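Local coordinates for succinate-semialdehyde dehydrogenase (Streptococcus pyogenes MGAS1882, PDB 4OGD), which probably oxidises succinic semialdehyde to succinate as a member of the aldehyde dehydrogenase family, with NADP+ bound as the cofactor, at residues M343-Y357 / I361-S373. Residues are numbered along the deposited sequence; the frame is centred on the assembly and turned at random.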
loop_
_atom_site.group_PDB
_atom_site.type_symbol
_atom_site.label_atom_id
_atom_site.label_comp_id
_atom_site.label_asym_id
_atom_site.label_seq_id
_atom_site.Cartn_x
_atom_site.Cartn_y
_atom_site.Cartn_z
ATOM N N MET A 343 -28.574 -15.952 -20.868
ATOM C CA MET A 343 -28.090 -16.093 -22.240
ATOM C C MET A 343 -27.215 -14.908 -22.625
ATOM O O MET A 343 -27.393 -13.808 -22.093
ATOM C CB MET A 343 -29.240 -16.271 -23.241
ATOM C CG MET A 343 -29.816 -14.991 -23.807
ATOM S SD MET A 343 -30.996 -15.342 -25.138
ATOM C CE MET A 343 -29.898 -15.573 -26.528
ATOM N N PRO A 344 -26.248 -15.135 -23.524
ATOM C CA PRO A 344 -25.419 -14.039 -24.032
ATOM C C PRO A 344 -26.317 -12.946 -24.594
ATOM O O PRO A 344 -27.234 -13.227 -25.366
ATOM C CB PRO A 344 -24.609 -14.703 -25.143
ATOM C CG PRO A 344 -24.535 -16.142 -24.727
ATOM C CD PRO A 344 -25.880 -16.426 -24.130
ATOM N N THR A 345 -26.071 -11.713 -24.176
ATOM C CA THR A 345 -26.957 -10.608 -24.491
ATOM C C THR A 345 -26.073 -9.445 -24.918
ATOM O O THR A 345 -25.003 -9.248 -24.346
ATOM C CB THR A 345 -27.775 -10.224 -23.246
ATOM O OG1 THR A 345 -28.554 -11.351 -22.821
ATOM C CG2 THR A 345 -28.699 -9.044 -23.527
ATOM N N ILE A 346 -26.489 -8.702 -25.941
ATOM C CA ILE A 346 -25.717 -7.555 -26.399
ATOM C C ILE A 346 -26.577 -6.309 -26.313
ATOM O O ILE A 346 -27.711 -6.304 -26.787
ATOM C CB ILE A 346 -25.225 -7.724 -27.853
ATOM C CG1 ILE A 346 -24.385 -8.999 -27.977
ATOM C CG2 ILE A 346 -24.413 -6.497 -28.295
ATOM C CD1 ILE A 346 -24.023 -9.377 -29.402
ATOM N N ILE A 347 -26.038 -5.263 -25.696
ATOM C CA ILE A 347 -26.706 -3.967 -25.670
ATOM C C ILE A 347 -25.838 -2.889 -26.303
ATOM O O ILE A 347 -24.619 -3.013 -26.373
ATOM C CB ILE A 347 -27.070 -3.536 -24.246
ATOM C CG1 ILE A 347 -25.810 -3.449 -23.370
ATOM C CG2 ILE A 347 -28.104 -4.490 -23.660
ATOM C CD1 ILE A 347 -26.060 -2.906 -21.966
ATOM N N ALA A 348 -26.485 -1.827 -26.772
ATOM C CA ALA A 348 -25.779 -0.688 -27.335
ATOM C C ALA A 348 -26.574 0.568 -27.003
ATOM O O ALA A 348 -27.544 0.508 -26.246
ATOM C CB ALA A 348 -25.611 -0.855 -28.842
ATOM N N GLY A 349 -26.162 1.705 -27.551
ATOM C CA GLY A 349 -26.861 2.955 -27.305
ATOM C C GLY A 349 -26.897 3.421 -25.857
ATOM O O GLY A 349 -27.865 4.054 -25.434
ATOM N N LEU A 350 -25.855 3.112 -25.088
ATOM C CA LEU A 350 -25.753 3.639 -23.736
ATOM C C LEU A 350 -25.334 5.107 -23.783
ATOM O O LEU A 350 -24.331 5.453 -24.408
ATOM C CB LEU A 350 -24.741 2.836 -22.909
ATOM C CG LEU A 350 -25.126 1.389 -22.570
ATOM C CD1 LEU A 350 -23.893 0.590 -22.159
ATOM C CD2 LEU A 350 -26.169 1.338 -21.463
ATOM N N THR A 351 -26.109 5.964 -23.126
ATOM C CA THR A 351 -25.739 7.363 -22.958
ATOM C C THR A 351 -25.289 7.594 -21.519
ATOM O O THR A 351 -25.505 6.749 -20.647
ATOM C CB THR A 351 -26.915 8.307 -23.307
ATOM O OG1 THR A 351 -28.013 8.063 -22.419
ATOM C CG2 THR A 351 -27.371 8.070 -24.729
ATOM N N LYS A 352 -24.676 8.743 -21.266
ATOM C CA LYS A 352 -24.081 9.004 -19.956
ATOM C C LYS A 352 -25.084 9.084 -18.811
ATOM O O LYS A 352 -24.727 8.868 -17.650
ATOM C CB LYS A 352 -23.233 10.265 -20.000
ATOM C CG LYS A 352 -21.980 10.107 -20.814
ATOM C CD LYS A 352 -21.197 11.394 -20.808
ATOM C CE LYS A 352 -19.993 11.307 -21.706
ATOM N NZ LYS A 352 -19.274 12.613 -21.733
ATOM N N ASP A 353 -26.335 9.390 -19.133
ATOM C CA ASP A 353 -27.376 9.468 -18.118
ATOM C C ASP A 353 -27.986 8.101 -17.837
ATOM O O ASP A 353 -28.840 7.965 -16.962
ATOM C CB ASP A 353 -28.458 10.451 -18.552
ATOM C CG ASP A 353 -28.711 10.404 -20.038
ATOM O OD1 ASP A 353 -28.734 11.485 -20.668
ATOM O OD2 ASP A 353 -28.872 9.288 -20.578
ATOM N N ASN A 354 -27.534 7.093 -18.583
ATOM C CA ASN A 354 -27.934 5.710 -18.344
ATOM C C ASN A 354 -26.972 5.122 -17.317
ATOM O O ASN A 354 -25.767 5.107 -17.545
ATOM C CB ASN A 354 -27.870 4.922 -19.658
ATOM C CG ASN A 354 -28.513 3.547 -19.561
ATOM O OD1 ASN A 354 -28.371 2.849 -18.560
ATOM N ND2 ASN A 354 -29.215 3.149 -20.617
ATOM N N PRO A 355 -27.495 4.651 -16.177
ATOM C CA PRO A 355 -26.624 4.154 -15.104
ATOM C C PRO A 355 -25.661 3.068 -15.580
ATOM O O PRO A 355 -24.519 3.014 -15.118
ATOM C CB PRO A 355 -27.615 3.564 -14.101
ATOM C CG PRO A 355 -28.868 4.334 -14.326
ATOM C CD PRO A 355 -28.919 4.603 -15.802
ATOM N N ILE A 356 -26.114 2.231 -16.508
ATOM C CA ILE A 356 -25.303 1.114 -16.993
ATOM C C ILE A 356 -24.072 1.578 -17.811
ATOM O O ILE A 356 -23.094 0.840 -17.950
ATOM C CB ILE A 356 -26.200 0.071 -17.732
ATOM C CG1 ILE A 356 -27.213 -0.527 -16.748
ATOM C CG2 ILE A 356 -25.381 -1.046 -18.366
ATOM C CD1 ILE A 356 -26.570 -1.211 -15.528
ATOM N N TYR A 357 -24.090 2.818 -18.306
ATOM C CA TYR A 357 -22.923 3.394 -18.981
ATOM C C TYR A 357 -21.668 3.254 -18.122
ATOM O O TYR A 357 -20.570 3.065 -18.646
ATOM C CB TYR A 357 -23.166 4.882 -19.282
ATOM C CG TYR A 357 -22.189 5.525 -20.256
ATOM C CD1 TYR A 357 -20.968 6.036 -19.821
ATOM C CD2 TYR A 357 -22.506 5.650 -21.601
ATOM C CE1 TYR A 357 -20.083 6.642 -20.711
ATOM C CE2 TYR A 357 -21.632 6.254 -22.494
ATOM C CZ TYR A 357 -20.422 6.743 -22.045
ATOM O OH TYR A 357 -19.570 7.342 -22.959
ATOM N N ILE A 361 -21.070 -5.053 -15.392
ATOM C CA ILE A 361 -22.009 -6.171 -15.448
ATOM C C ILE A 361 -21.236 -7.487 -15.390
ATOM O O ILE A 361 -20.486 -7.825 -16.318
ATOM C CB ILE A 361 -22.861 -6.143 -16.729
ATOM C CG1 ILE A 361 -23.649 -4.835 -16.838
ATOM C CG2 ILE A 361 -23.841 -7.314 -16.727
ATOM C CD1 ILE A 361 -24.490 -4.743 -18.106
ATOM N N PHE A 362 -21.416 -8.220 -14.297
ATOM C CA PHE A 362 -20.657 -9.448 -14.050
ATOM C C PHE A 362 -21.400 -10.653 -14.627
ATOM O O PHE A 362 -21.796 -11.577 -13.905
ATOM C CB PHE A 362 -20.418 -9.612 -12.540
ATOM C CG PHE A 362 -19.005 -9.998 -12.173
ATOM C CD1 PHE A 362 -18.748 -11.183 -11.496
ATOM C CD2 PHE A 362 -17.939 -9.163 -12.486
ATOM C CE1 PHE A 362 -17.437 -11.538 -11.131
ATOM C CE2 PHE A 362 -16.635 -9.500 -12.135
ATOM C CZ PHE A 362 -16.382 -10.695 -11.460
ATOM N N GLY A 363 -21.582 -10.627 -15.941
ATOM C CA GLY A 363 -22.274 -11.689 -16.652
ATOM C C GLY A 363 -22.044 -11.553 -18.139
ATOM O O GLY A 363 -21.260 -10.712 -18.575
ATOM N N PRO A 364 -22.732 -12.381 -18.940
ATOM C CA PRO A 364 -22.443 -12.494 -20.372
ATOM C C PRO A 364 -23.128 -11.417 -21.192
ATOM O O PRO A 364 -23.918 -11.734 -22.080
ATOM C CB PRO A 364 -23.031 -13.860 -20.728
ATOM C CG PRO A 364 -24.157 -14.037 -19.756
ATOM C CD PRO A 364 -23.704 -13.389 -18.479
ATOM N N VAL A 365 -22.818 -10.157 -20.898
ATOM C CA VAL A 365 -23.484 -9.040 -21.545
ATOM C C VAL A 365 -22.497 -8.198 -22.332
ATOM O O VAL A 365 -21.702 -7.455 -21.755
ATOM C CB VAL A 365 -24.219 -8.151 -20.521
ATOM C CG1 VAL A 365 -24.947 -7.020 -21.227
ATOM C CG2 VAL A 365 -25.194 -8.985 -19.695
ATOM N N GLY A 366 -22.552 -8.304 -23.654
ATOM C CA GLY A 366 -21.723 -7.473 -24.502
ATOM C C GLY A 366 -22.279 -6.061 -24.537
ATOM O O GLY A 366 -23.494 -5.869 -24.484
ATOM N N GLU A 367 -21.394 -5.069 -24.577
ATOM C CA GLU A 367 -21.816 -3.667 -24.655
ATOM C C GLU A 367 -21.030 -2.985 -25.754
ATOM O O GLU A 367 -19.804 -3.043 -25.769
ATOM C CB GLU A 367 -21.554 -2.961 -23.324
ATOM C CG GLU A 367 -22.201 -3.637 -22.126
ATOM C CD GLU A 367 -21.551 -3.227 -20.824
ATOM O OE1 GLU A 367 -21.135 -2.055 -20.720
ATOM O OE2 GLU A 367 -21.424 -4.088 -19.922
ATOM N N ILE A 368 -21.728 -2.346 -26.690
ATOM C CA ILE A 368 -21.043 -1.673 -27.776
ATOM C C ILE A 368 -21.166 -0.160 -27.634
ATOM O O ILE A 368 -22.271 0.382 -27.635
ATOM C CB ILE A 368 -21.567 -2.135 -29.153
ATOM C CG1 ILE A 368 -21.474 -3.657 -29.261
ATOM C CG2 ILE A 368 -20.744 -1.509 -30.249
ATOM C CD1 ILE A 368 -22.197 -4.227 -30.492
ATOM N N TYR A 369 -20.018 0.503 -27.493
ATOM C CA TYR A 369 -19.948 1.959 -27.393
ATOM C C TYR A 369 -19.439 2.515 -28.715
ATOM O O TYR A 369 -18.295 2.254 -29.093
ATOM C CB TYR A 369 -18.967 2.375 -26.292
ATOM C CG TYR A 369 -19.434 2.133 -24.872
ATOM C CD1 TYR A 369 -19.588 3.191 -23.986
ATOM C CD2 TYR A 369 -19.696 0.847 -24.410
ATOM C CE1 TYR A 369 -20.002 2.982 -22.686
ATOM C CE2 TYR A 369 -20.117 0.621 -23.103
ATOM C CZ TYR A 369 -20.269 1.694 -22.245
ATOM O OH TYR A 369 -20.670 1.490 -20.936
ATOM N N LYS A 370 -20.268 3.289 -29.419
ATOM C CA LYS A 370 -19.830 3.873 -30.688
ATOM C C LYS A 370 -19.142 5.214 -30.464
ATOM O O LYS A 370 -19.638 6.047 -29.712
ATOM C CB LYS A 370 -21.010 4.054 -31.647
ATOM C CG LYS A 370 -20.589 4.503 -33.046
ATOM C CD LYS A 370 -21.800 4.686 -33.969
ATOM C CE LYS A 370 -22.585 5.941 -33.609
ATOM N NZ LYS A 370 -21.951 7.175 -34.170
ATOM N N VAL A 371 -17.983 5.408 -31.087
ATOM C CA VAL A 371 -17.291 6.700 -31.010
ATOM C C VAL A 371 -16.925 7.234 -32.398
ATOM O O VAL A 371 -16.961 6.494 -33.388
ATOM C CB VAL A 371 -16.035 6.635 -30.102
ATOM C CG1 VAL A 371 -16.444 6.237 -28.702
ATOM C CG2 VAL A 371 -14.991 5.667 -30.655
ATOM N N SER A 372 -16.582 8.518 -32.472
ATOM C CA SER A 372 -16.348 9.158 -33.766
ATOM C C SER A 372 -14.886 9.275 -34.168
ATOM O O SER A 372 -14.577 9.682 -35.293
ATOM C CB SER A 372 -17.008 10.544 -33.808
ATOM O OG SER A 372 -18.414 10.422 -33.887
ATOM N N SER A 373 -13.982 8.912 -33.266
ATOM C CA SER A 373 -12.566 9.165 -33.495
ATOM C C SER A 373 -11.750 8.379 -32.486
ATOM O O SER A 373 -12.285 7.898 -31.490
ATOM C CB SER A 373 -12.267 10.654 -33.345
ATOM O OG SER A 373 -12.548 11.093 -32.022
HETATM O O HOH W 1 -23.806 1.971 -29.131
HETATM O O HOH W 2 -23.328 1.779 -25.653
#
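Ile347 runs alongside the aliphatic stem of Glu367, Ile347 CG1 packing 3.8 Å from Glu367 CG. The first torsion of Ile347 (chi1 59°) sets CG1 between its backbone N and carbonyl carbon, turned toward the neighbouring strand. On the opposite face of the sheet, Ile346 CG2 meets Ile368 CD1 at 3.9 Å, beside the bare backbone of Gly366. Farther along, Tyr369 directs its ring edge at the face of Tyr357 in a T-shaped pair, planes at 64° and CE1 of Tyr369 3.7 Å from CE2 of Tyr357, while Leu350 CD1 touches the Tyr369 phenol obliquely. Tyr369 OH donates to Tyr357 O (2.8 Å), tying the 3-10 turn back onto strand 365-371. Strands 345-348 and 365-371 run parallel, and backbone bonds step alternately between them: Thr345 N to Pro364 O, Gly366 N to Thr345 O, Ile347 N to Gly366 O (straightest, 170°), Ile368 N to Ile347 O. Where the strands part, two waters take over: Ile368 O receives a bond from each, and they accept from Gly349 N and Leu350 N. In this seven-stranded sheet 345-348 lies between 327-330 and 365-371, which in turn pairs with 268-272; helix 276-288 covers the Ile346 and Ile368 face, and helix 308-323 packs on Val365 and Ile356.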